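Local coordinates for jacalin-type lectin domain-containing protein (Musa acuminata, PDB 7KMU) that probably binds mannose-containing glycans as a mannose-specific jacalin-related lectin, and has both mitogenic and antiviral activity, at residues G70-S75 and T95-T100; Y24-V29 and I65-G70; I5-W10 and V137-N142. All coordinates share one frame; numbering follows the deposited sequence.

In the fold
Each contact lies in a different four-stranded antiparallel sheet, and the three sheets together make up the beta-prism of the jacalin-like lectin domain. Interaction 3 is the buried one: valine, isoleucine and leucine side chains line one face of a strand ladder at the subunit interface. Interactions 1 and 2 are partly buried, the centre of each about 13 Å from the centre of the chain, and both sit where strands fray into loops. They share G70, and R99 bonds across to A66 O. Interaction 1 is mainly polar, built on a carboxylate and an amide, whereas interaction 2 relies on backbone bonds and one phenylalanine ring. Interactions 2 and 3 do not touch; their centres are about 17 Å apart.

Interaction 1. Residues G70-S75 and T95-T100; sequences GEYIMS and TTNRRT
The open end of the beta hairpin made by strands 73-83 and 86-96 is held here, in one of the three sheets of the jacalin-like prism, and a classic beta bulge lies near its mouth. M74 and S75 both face T95: M74 N donates to T95 O at 2.8 Å, S75 N reaches the same oxygen only weakly, and T95 N returns a bond to S75 O. A water joins S75 OG and T95 OG1.

Past the bulge one more backbone bond, N97 N to Y72 O, continues the pairing, and side chains do the rest. E71 sends its carboxylate out on an extended chain, CG anti to the backbone N (chi1 -169°), and R99 takes it side-on in a salt bridge. R99 NH2 meets E71 OE1 at 2.8 Å and NE meets OE2 at 2.9 Å, both on syn lone pairs, with the two flat groups nearly coplanar. T96 OG1 donates to the anti lone pair of OE2 at 2.7 Å. The same hydroxyl accepts from R98 N and R99 N, an ST turn and ST motif that shape the loop.

The N97 amide bonds the backbone on both sides of E71. Its OD1 accepts from Y72 N at 2.9 Å, with the donor well above the carbonyl plane, while ND2 donates to G70 O at 3.2 Å. The amide lies stacked on the Y72 ring, planes 24° apart, and N97 CB makes a CH-pi contact over the ring face. M74 SD rests 3.5 Å from N97 CA.

E68 N also donates to E71 OE1, and R98 turns to E68 and D69. With four donors spread over its two oxygens, the buried E71 carboxylate is fixed in rotation, its plane kept close to that of the R99 guanidinium, which would be expected to stabilise its charged form.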
loop_
_atom_site.group_PDB
_atom_site.type_symbol
_atom_site.label_atom_id
_atom_site.label_comp_id
_atom_site.label_asym_id
_atom_site.label_seq_id
_atom_site.Cartn_x
_atom_site.Cartn_y
_atom_site.Cartn_z
ATOM N N GLY B 70 -8.958 -10.974 -19.441
ATOM C CA GLY B 70 -9.597 -11.011 -18.132
ATOM C C GLY B 70 -8.639 -11.117 -16.955
ATOM O O GLY B 70 -9.088 -11.249 -15.813
ATOM N N GLU B 71 -7.316 -11.096 -17.224
ATOM C CA GLU B 71 -6.306 -11.184 -16.160
ATOM C C GLU B 71 -5.865 -9.780 -15.771
ATOM O O GLU B 71 -5.543 -8.970 -16.638
ATOM C CB GLU B 71 -5.104 -12.017 -16.620
ATOM C CG GLU B 71 -4.137 -12.374 -15.499
ATOM C CD GLU B 71 -2.941 -13.186 -15.956
ATOM O OE1 GLU B 71 -2.670 -13.224 -17.176
ATOM O OE2 GLU B 71 -2.276 -13.792 -15.090
ATOM N N TYR B 72 -5.838 -9.506 -14.463
ATOM C CA TYR B 72 -5.433 -8.184 -13.971
ATOM C C TYR B 72 -4.506 -8.316 -12.762
ATOM O O TYR B 72 -4.569 -9.317 -12.057
ATOM C CB TYR B 72 -6.678 -7.334 -13.616
ATOM C CG TYR B 72 -7.570 -7.934 -12.554
ATOM C CD1 TYR B 72 -8.602 -8.809 -12.892
ATOM C CD2 TYR B 72 -7.382 -7.639 -11.207
ATOM C CE1 TYR B 72 -9.414 -9.380 -11.915
ATOM C CE2 TYR B 72 -8.197 -8.193 -10.223
ATOM C CZ TYR B 72 -9.221 -9.056 -10.583
ATOM O OH TYR B 72 -10.032 -9.607 -9.624
ATOM N N ILE B 73 -3.695 -7.274 -12.491
ATOM C CA ILE B 73 -2.794 -7.293 -11.333
ATOM C C ILE B 73 -3.573 -6.981 -10.047
ATOM O O ILE B 73 -4.241 -5.935 -9.960
ATOM C CB ILE B 73 -1.594 -6.326 -11.520
ATOM C CG1 ILE B 73 -0.828 -6.639 -12.822
ATOM C CG2 ILE B 73 -0.657 -6.382 -10.303
ATOM C CD1 ILE B 73 0.203 -5.566 -13.244
ATOM N N MET B 74 -3.469 -7.851 -9.039
ATOM C CA MET B 74 -4.170 -7.579 -7.793
ATOM C C MET B 74 -3.232 -7.405 -6.584
ATOM O O MET B 74 -3.708 -7.102 -5.495
ATOM C CB MET B 74 -5.319 -8.571 -7.510
ATOM C CG MET B 74 -4.949 -10.017 -7.387
ATOM S SD MET B 74 -6.476 -11.049 -7.425
ATOM C CE MET B 74 -7.276 -10.556 -5.849
ATOM N N SER B 75 -1.911 -7.526 -6.773
ATOM C CA SER B 75 -0.971 -7.322 -5.676
ATOM C C SER B 75 0.421 -7.069 -6.195
ATOM O O SER B 75 0.801 -7.546 -7.267
ATOM C CB SER B 75 -0.960 -8.518 -4.720
ATOM O OG SER B 75 0.044 -8.391 -3.724
ATOM N N THR B 95 1.283 -10.170 -8.454
ATOM C CA THR B 95 0.338 -11.281 -8.424
ATOM C C THR B 95 -0.918 -10.865 -9.148
ATOM O O THR B 95 -1.408 -9.749 -8.950
ATOM C CB THR B 95 0.032 -11.723 -6.988
ATOM O OG1 THR B 95 1.259 -12.008 -6.295
ATOM C CG2 THR B 95 -0.884 -12.962 -6.940
ATOM N N THR B 96 -1.401 -11.723 -10.047
ATOM C CA THR B 96 -2.641 -11.462 -10.767
ATOM C C THR B 96 -3.752 -12.306 -10.154
ATOM O O THR B 96 -3.516 -13.066 -9.217
ATOM C CB THR B 96 -2.477 -11.750 -12.269
ATOM O OG1 THR B 96 -2.564 -13.171 -12.491
ATOM C CG2 THR B 96 -1.192 -11.196 -12.839
ATOM N N ASN B 97 -4.961 -12.216 -10.729
ATOM C CA ASN B 97 -6.082 -13.043 -10.284
ATOM C C ASN B 97 -5.860 -14.514 -10.679
ATOM O O ASN B 97 -6.608 -15.383 -10.223
ATOM C CB ASN B 97 -7.410 -12.515 -10.861
ATOM C CG ASN B 97 -7.458 -12.373 -12.364
ATOM O OD1 ASN B 97 -6.492 -11.986 -13.025
ATOM N ND2 ASN B 97 -8.620 -12.660 -12.950
ATOM N N ARG B 98 -4.827 -14.797 -11.501
ATOM C CA ARG B 98 -4.561 -16.167 -11.954
ATOM C C ARG B 98 -3.168 -16.715 -11.652
ATOM O O ARG B 98 -3.016 -17.938 -11.509
ATOM C CB ARG B 98 -4.834 -16.286 -13.458
ATOM C CG ARG B 98 -6.311 -16.124 -13.787
ATOM C CD ARG B 98 -6.563 -16.030 -15.263
ATOM N NE ARG B 98 -7.933 -15.586 -15.513
ATOM C CZ ARG B 98 -8.368 -15.119 -16.677
ATOM N NH1 ARG B 98 -7.545 -15.033 -17.715
ATOM N NH2 ARG B 98 -9.626 -14.728 -16.811
ATOM N N ARG B 99 -2.145 -15.843 -11.616
ATOM C CA ARG B 99 -0.764 -16.291 -11.517
ATOM C C ARG B 99 0.094 -15.409 -10.622
ATOM O O ARG B 99 -0.240 -14.243 -10.398
ATOM C CB ARG B 99 -0.129 -16.233 -12.930
ATOM C CG ARG B 99 -0.800 -17.126 -13.978
ATOM C CD ARG B 99 -0.107 -17.039 -15.307
ATOM N NE ARG B 99 -0.472 -15.850 -16.085
ATOM C CZ ARG B 99 0.118 -15.522 -17.229
ATOM N NH1 ARG B 99 1.138 -16.237 -17.688
ATOM N NH2 ARG B 99 -0.266 -14.443 -17.895
ATOM N N THR B 100 1.245 -15.940 -10.186
ATOM C CA THR B 100 2.249 -15.180 -9.443
ATOM C C THR B 100 3.453 -15.001 -10.357
ATOM O O THR B 100 3.976 -15.982 -10.886
ATOM C CB THR B 100 2.642 -15.872 -8.136
ATOM O OG1 THR B 100 1.469 -15.991 -7.323
ATOM C CG2 THR B 100 3.723 -15.099 -7.375
HETATM O O HOH W 1 2.287 -9.872 -4.900
#

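Interaction 2. Residues Y24-V29 and I65-G70; sequences YRIDSV and IAFEDG. With EDO (1,2-ethanediol), chain F.
An edge-strand pairing, extended by a phenylalanine packed beside it, joins strand 25-33 to strand 61-66, the outermost strand of its four-stranded antiparallel sheet. V29 and I65 form the hydrogen-bonded pair: V29 N donates to I65 O and I65 N to V29 O, both at 3.0 Å. S28 and A66 follow as a non-hydrogen-bonded pair, with S28 CA 3.1 Å from I65 O in a CA-H...O contact. Past the end of strand 61-66, F67 N still donates to D27 O at 2.9 Å, so the pairing outlasts the strand by a residue. A water donates to both D27 O and F67 O and bridges the two carbonyls.

F67 points toward strand 25-33, and its ring carries the apolar part. CG stands anti to the carbonyl carbon (chi1 -70°), which lays the ring alongside I26, the two side chains pointing the same way; I26 CG2 comes within 3.7 Å of F67 CE1. V29 CG2 approaches that same carbon at the ring edge, 4.0 Å away, near the ring plane. Next to it V29 CB packs on I65 CG2 at 3.9 Å. I73 and T96 of the neighbouring sheet also touch the F67 ring, so it fills the seam between two sheets.

On the S28 side, OG is hydrogen-bonded at 2.7 Å to an ethanediol, probably from the crystallisation liquor, that T43 and E41 also hold. D27 faces away from strand 61-66 and bonds T45 through OD2, while R25 NE forms a salt bridge with OD1, weak as a hydrogen bond. D27 and S28 both face T43, a classic beta bulge on the other flank of strand 25-33. Three four-stranded antiparallel sheets around an apolar core are the jacalin-type beta-prism, and F67 lies where two of them meet.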
loop_
_atom_site.group_PDB
_atom_site.type_symbol
_atom_site.label_atom_id
_atom_site.label_comp_id
_atom_site.label_asym_id
_atom_site.label_seq_id
_atom_site.Cartn_x
_atom_site.Cartn_y
_atom_site.Cartn_z
ATOM N N TYR B 24 -5.411 1.680 -19.841
ATOM C CA TYR B 24 -6.677 0.985 -20.009
ATOM C C TYR B 24 -6.438 -0.520 -19.802
ATOM O O TYR B 24 -7.243 -1.202 -19.157
ATOM C CB TYR B 24 -7.239 1.248 -21.417
ATOM C CG TYR B 24 -8.629 0.685 -21.598
ATOM C CD1 TYR B 24 -9.743 1.351 -21.095
ATOM C CD2 TYR B 24 -8.832 -0.524 -22.259
ATOM C CE1 TYR B 24 -11.025 0.824 -21.235
ATOM C CE2 TYR B 24 -10.112 -1.062 -22.404
ATOM C CZ TYR B 24 -11.206 -0.378 -21.897
ATOM O OH TYR B 24 -12.478 -0.879 -22.049
ATOM N N ARG B 25 -5.302 -1.019 -20.343
ATOM C CA ARG B 25 -4.918 -2.421 -20.234
ATOM C C ARG B 25 -3.396 -2.556 -20.172
ATOM O O ARG B 25 -2.682 -1.918 -20.950
ATOM C CB ARG B 25 -5.460 -3.187 -21.450
ATOM C CG ARG B 25 -5.491 -4.712 -21.313
ATOM C CD ARG B 25 -6.113 -5.356 -22.543
ATOM N NE ARG B 25 -5.265 -5.171 -23.720
ATOM C CZ ARG B 25 -5.484 -4.289 -24.690
ATOM N NH1 ARG B 25 -4.625 -4.172 -25.690
ATOM N NH2 ARG B 25 -6.562 -3.510 -24.661
ATOM N N ILE B 26 -2.906 -3.393 -19.265
ATOM C CA ILE B 26 -1.492 -3.711 -19.170
ATOM C C ILE B 26 -1.378 -5.015 -19.986
ATOM O O ILE B 26 -2.001 -6.031 -19.638
ATOM C CB ILE B 26 -0.998 -3.883 -17.716
ATOM C CG1 ILE B 26 -1.103 -2.542 -16.954
ATOM C CG2 ILE B 26 0.449 -4.392 -17.722
ATOM C CD1 ILE B 26 -0.777 -2.609 -15.477
ATOM N N ASP B 27 -0.611 -4.974 -21.075
ATOM C CA ASP B 27 -0.455 -6.112 -21.983
ATOM C C ASP B 27 0.610 -7.094 -21.541
ATOM O O ASP B 27 0.407 -8.313 -21.620
ATOM C CB ASP B 27 -0.213 -5.618 -23.419
ATOM C CG ASP B 27 -1.309 -4.674 -23.881
ATOM O OD1 ASP B 27 -2.485 -5.091 -23.891
ATOM O OD2 ASP B 27 -0.996 -3.508 -24.184
ATOM N N SER B 28 1.752 -6.568 -21.091
ATOM C CA SER B 28 2.834 -7.411 -20.617
ATOM C C SER B 28 3.785 -6.628 -19.731
ATOM O O SER B 28 3.837 -5.393 -19.785
ATOM C CB SER B 28 3.573 -8.045 -21.793
ATOM O OG SER B 28 4.099 -7.057 -22.663
ATOM N N VAL B 29 4.538 -7.357 -18.896
ATOM C CA VAL B 29 5.543 -6.770 -18.019
ATOM C C VAL B 29 6.797 -7.633 -18.127
ATOM O O VAL B 29 6.699 -8.857 -18.067
ATOM C CB VAL B 29 5.065 -6.661 -16.531
ATOM C CG1 VAL B 29 6.211 -6.231 -15.601
ATOM C CG2 VAL B 29 3.897 -5.686 -16.392
ATOM N N ILE B 65 5.750 -11.660 -18.367
ATOM C CA ILE B 65 4.380 -12.127 -18.265
ATOM C C ILE B 65 3.562 -11.431 -19.347
ATOM O O ILE B 65 3.644 -10.205 -19.466
ATOM C CB ILE B 65 3.758 -11.914 -16.848
ATOM C CG1 ILE B 65 2.312 -12.474 -16.801
ATOM C CG2 ILE B 65 3.816 -10.405 -16.401
ATOM C CD1 ILE B 65 1.669 -12.461 -15.452
ATOM N N ALA B 66 2.806 -12.199 -20.149
ATOM C CA ALA B 66 1.881 -11.631 -21.132
ATOM C C ALA B 66 0.490 -11.885 -20.549
ATOM O O ALA B 66 0.116 -13.036 -20.313
ATOM C CB ALA B 66 2.037 -12.310 -22.490
ATOM N N PHE B 67 -0.250 -10.819 -20.243
ATOM C CA PHE B 67 -1.560 -10.935 -19.617
ATOM C C PHE B 67 -2.604 -11.590 -20.495
ATOM O O PHE B 67 -2.708 -11.278 -21.676
ATOM C CB PHE B 67 -2.056 -9.565 -19.106
ATOM C CG PHE B 67 -1.245 -9.100 -17.919
ATOM C CD1 PHE B 67 -0.068 -8.387 -18.098
ATOM C CD2 PHE B 67 -1.620 -9.440 -16.628
ATOM C CE1 PHE B 67 0.713 -8.008 -17.003
ATOM C CE2 PHE B 67 -0.846 -9.049 -15.537
ATOM C CZ PHE B 67 0.323 -8.347 -15.731
ATOM N N GLU B 68 -3.376 -12.495 -19.893
ATOM C CA GLU B 68 -4.462 -13.198 -20.563
ATOM C C GLU B 68 -5.689 -12.294 -20.575
ATOM O O GLU B 68 -5.763 -11.342 -19.795
ATOM C CB GLU B 68 -4.796 -14.486 -19.795
ATOM C CG GLU B 68 -3.673 -15.512 -19.766
ATOM C CD GLU B 68 -3.901 -16.710 -18.864
ATOM O OE1 GLU B 68 -4.970 -16.787 -18.211
ATOM O OE2 GLU B 68 -2.999 -17.575 -18.804
ATOM N N ASP B 69 -6.675 -12.607 -21.434
ATOM C CA ASP B 69 -7.934 -11.875 -21.457
ATOM C C ASP B 69 -8.611 -12.076 -20.095
ATOM O O ASP B 69 -8.750 -13.211 -19.629
ATOM C CB ASP B 69 -8.837 -12.394 -22.599
ATOM N N GLY B 70 -8.958 -10.974 -19.441
ATOM C CA GLY B 70 -9.597 -11.011 -18.132
ATOM C C GLY B 70 -8.639 -11.117 -16.955
ATOM O O GLY B 70 -9.088 -11.249 -15.813
HETATM C C1 EDO F . 6.929 -5.787 -21.596
HETATM O O1 EDO F . 7.369 -4.888 -22.573
HETATM C C2 EDO F . 7.377 -7.199 -22.014
HETATM O O2 EDO F . 6.681 -7.628 -23.180
HETATM O O HOH W 2 -1.395 -9.621 -23.364
#

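Interaction 3. Residues I5-W10 and V137-N142; sequences IKVGTW and VYLMPN
V7 and V137 form a hydrogen-bonded antiparallel pair between the first and last strands of the chain: V7 N donates to V137 O and V137 N to V7 O, each at 2.9 Å. L139 N adds a bond to I5 O at 2.9 Å. Around the non-hydrogen-bonded pair K6 and Y138, CA-H...O contacts fill in, Y138 CA to I5 O and K6 CA to V137 O. A water links I5 N to L139 O.

Apolar contacts gather on the face carrying I5, V7, V137 and L139. V7 CG2 presses on V137 CG2 at 3.5 Å, closer than usual for two methyls, each lying between its own backbone N and carbonyl carbon. The V7 side chain also meets L139 CD1, crossing it at about a right angle, CG2 being 3.9 Å away.

On the opposite face K6 runs alongside Y138 with CG over the ring, a CH-pi contact 3.7 Å from the centroid and 23° off the normal. Its chain bends at chi3 (75°) and carries NZ past the phenol; a water connects NZ with Y138 OH, and D19 takes both polar ends, through a salt bridge to NZ and a hydrogen bond to OH. K6 also makes a cation-pi contact with F125.

Strand 132-140 lies between strands 5-11 and 118-128, and V137 packs on I121 and F124 of the latter and on M76 of strand 73-83. Strand 5-11 is the edge within this chain, but K6 and V7 pair antiparallel with a strand of the second subunit, whose L139 packs on V7 and L139, so the sheet continues across the dimer.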
loop_
_atom_site.group_PDB
_atom_site.type_symbol
_atom_site.label_atom_id
_atom_site.label_comp_id
_atom_site.label_asym_id
_atom_site.label_seq_id
_atom_site.Cartn_x
_atom_site.Cartn_y
_atom_site.Cartn_z
ATOM N N ILE B 5 -5.519 7.566 -8.653
ATOM C CA ILE B 5 -5.153 7.092 -7.324
ATOM C C ILE B 5 -3.769 6.468 -7.484
ATOM O O ILE B 5 -3.604 5.491 -8.228
ATOM C CB ILE B 5 -6.179 6.103 -6.707
ATOM C CG1 ILE B 5 -7.522 6.825 -6.437
ATOM C CG2 ILE B 5 -5.588 5.487 -5.420
ATOM C CD1 ILE B 5 -8.645 5.977 -5.940
ATOM N N LYS B 6 -2.771 7.059 -6.821
ATOM C CA LYS B 6 -1.383 6.604 -6.876
ATOM C C LYS B 6 -0.900 6.276 -5.492
ATOM O O LYS B 6 -1.011 7.110 -4.600
ATOM C CB LYS B 6 -0.473 7.684 -7.475
ATOM C CG LYS B 6 -0.718 7.899 -8.971
ATOM C CD LYS B 6 0.025 9.129 -9.498
ATOM C CE LYS B 6 1.516 8.894 -9.650
ATOM N NZ LYS B 6 2.224 10.112 -10.178
ATOM N N VAL B 7 -0.379 5.052 -5.303
ATOM C CA VAL B 7 0.170 4.626 -4.016
ATOM C C VAL B 7 1.642 4.319 -4.177
ATOM O O VAL B 7 2.055 3.718 -5.166
ATOM C CB VAL B 7 -0.623 3.503 -3.312
ATOM C CG1 VAL B 7 -2.035 3.968 -2.978
ATOM C CG2 VAL B 7 -0.668 2.217 -4.147
ATOM N N GLY B 8 2.423 4.787 -3.224
ATOM C CA GLY B 8 3.870 4.684 -3.270
ATOM C C GLY B 8 4.477 6.073 -3.157
ATOM O O GLY B 8 3.760 7.034 -2.848
ATOM N N THR B 9 5.790 6.219 -3.379
ATOM C CA THR B 9 6.674 5.108 -3.727
ATOM C C THR B 9 7.208 4.402 -2.493
ATOM O O THR B 9 7.163 4.920 -1.368
ATOM C CB THR B 9 7.912 5.630 -4.512
ATOM O OG1 THR B 9 8.610 6.591 -3.711
ATOM C CG2 THR B 9 7.556 6.253 -5.864
ATOM N N TRP B 10 7.730 3.200 -2.730
ATOM C CA TRP B 10 8.557 2.442 -1.802
ATOM C C TRP B 10 9.926 2.401 -2.464
ATOM O O TRP B 10 10.010 2.206 -3.682
ATOM C CB TRP B 10 8.045 1.018 -1.607
ATOM C CG TRP B 10 6.695 0.983 -0.968
ATOM C CD1 TRP B 10 6.417 0.995 0.370
ATOM C CD2 TRP B 10 5.432 1.010 -1.641
ATOM N NE1 TRP B 10 5.056 0.989 0.571
ATOM C CE2 TRP B 10 4.426 0.982 -0.646
ATOM C CE3 TRP B 10 5.049 1.018 -2.996
ATOM C CZ2 TRP B 10 3.064 0.987 -0.961
ATOM C CZ3 TRP B 10 3.699 1.048 -3.308
ATOM C CH2 TRP B 10 2.720 1.069 -2.296
ATOM N N VAL B 137 2.338 2.343 -7.676
ATOM C CA VAL B 137 1.305 1.892 -8.599
ATOM C C VAL B 137 0.104 2.806 -8.689
ATOM O O VAL B 137 -0.225 3.496 -7.724
ATOM C CB VAL B 137 0.836 0.441 -8.284
ATOM C CG1 VAL B 137 1.940 -0.582 -8.582
ATOM C CG2 VAL B 137 0.331 0.298 -6.848
ATOM N N TYR B 138 -0.572 2.769 -9.849
ATOM C CA TYR B 138 -1.871 3.398 -10.044
ATOM C C TYR B 138 -2.923 2.346 -9.699
ATOM O O TYR B 138 -2.740 1.157 -10.006
ATOM C CB TYR B 138 -2.068 3.772 -11.517
ATOM C CG TYR B 138 -1.340 5.033 -11.903
ATOM C CD1 TYR B 138 0.013 5.011 -12.229
ATOM C CD2 TYR B 138 -1.995 6.260 -11.918
ATOM C CE1 TYR B 138 0.686 6.170 -12.602
ATOM C CE2 TYR B 138 -1.335 7.427 -12.292
ATOM C CZ TYR B 138 0.007 7.382 -12.623
ATOM O OH TYR B 138 0.637 8.547 -12.975
ATOM N N LEU B 139 -4.037 2.786 -9.104
ATOM C CA LEU B 139 -5.139 1.892 -8.748
ATOM C C LEU B 139 -6.410 2.333 -9.439
ATOM O O LEU B 139 -6.623 3.525 -9.633
ATOM C CB LEU B 139 -5.371 1.837 -7.229
ATOM C CG LEU B 139 -4.165 1.374 -6.415
ATOM C CD1 LEU B 139 -4.447 1.469 -4.948
ATOM C CD2 LEU B 139 -3.781 -0.066 -6.746
ATOM N N MET B 140 -7.251 1.362 -9.807
ATOM C CA MET B 140 -8.553 1.598 -10.438
ATOM C C MET B 140 -9.529 0.576 -9.904
ATOM O O MET B 140 -9.103 -0.512 -9.520
ATOM C CB MET B 140 -8.457 1.367 -11.949
ATOM C CG MET B 140 -7.746 2.418 -12.644
ATOM S SD MET B 140 -7.884 2.101 -14.395
ATOM C CE MET B 140 -6.955 3.342 -14.905
ATOM N N PRO B 141 -10.853 0.838 -9.909
ATOM C CA PRO B 141 -11.780 -0.234 -9.525
ATOM C C PRO B 141 -11.904 -1.256 -10.656
ATOM O O PRO B 141 -11.433 -1.021 -11.777
ATOM C CB PRO B 141 -13.107 0.500 -9.276
ATOM C CG PRO B 141 -12.988 1.794 -9.968
ATOM C CD PRO B 141 -11.568 2.045 -10.368
ATOM N N ASN B 142 -12.516 -2.409 -10.358
ATOM C CA ASN B 142 -12.774 -3.436 -11.373
ATOM C C ASN B 142 -14.166 -3.241 -11.966
ATOM O O ASN B 142 -15.120 -2.997 -11.227
ATOM C CB ASN B 142 -12.643 -4.841 -10.797
ATOM C CG ASN B 142 -11.238 -5.384 -10.813
ATOM O OD1 ASN B 142 -10.716 -5.803 -9.785
ATOM N ND2 ASN B 142 -10.599 -5.403 -11.980
HETATM O O HOH W 3 -5.619 5.766 -11.039
HETATM O O HOH W 4 1.274 11.703 -12.298
#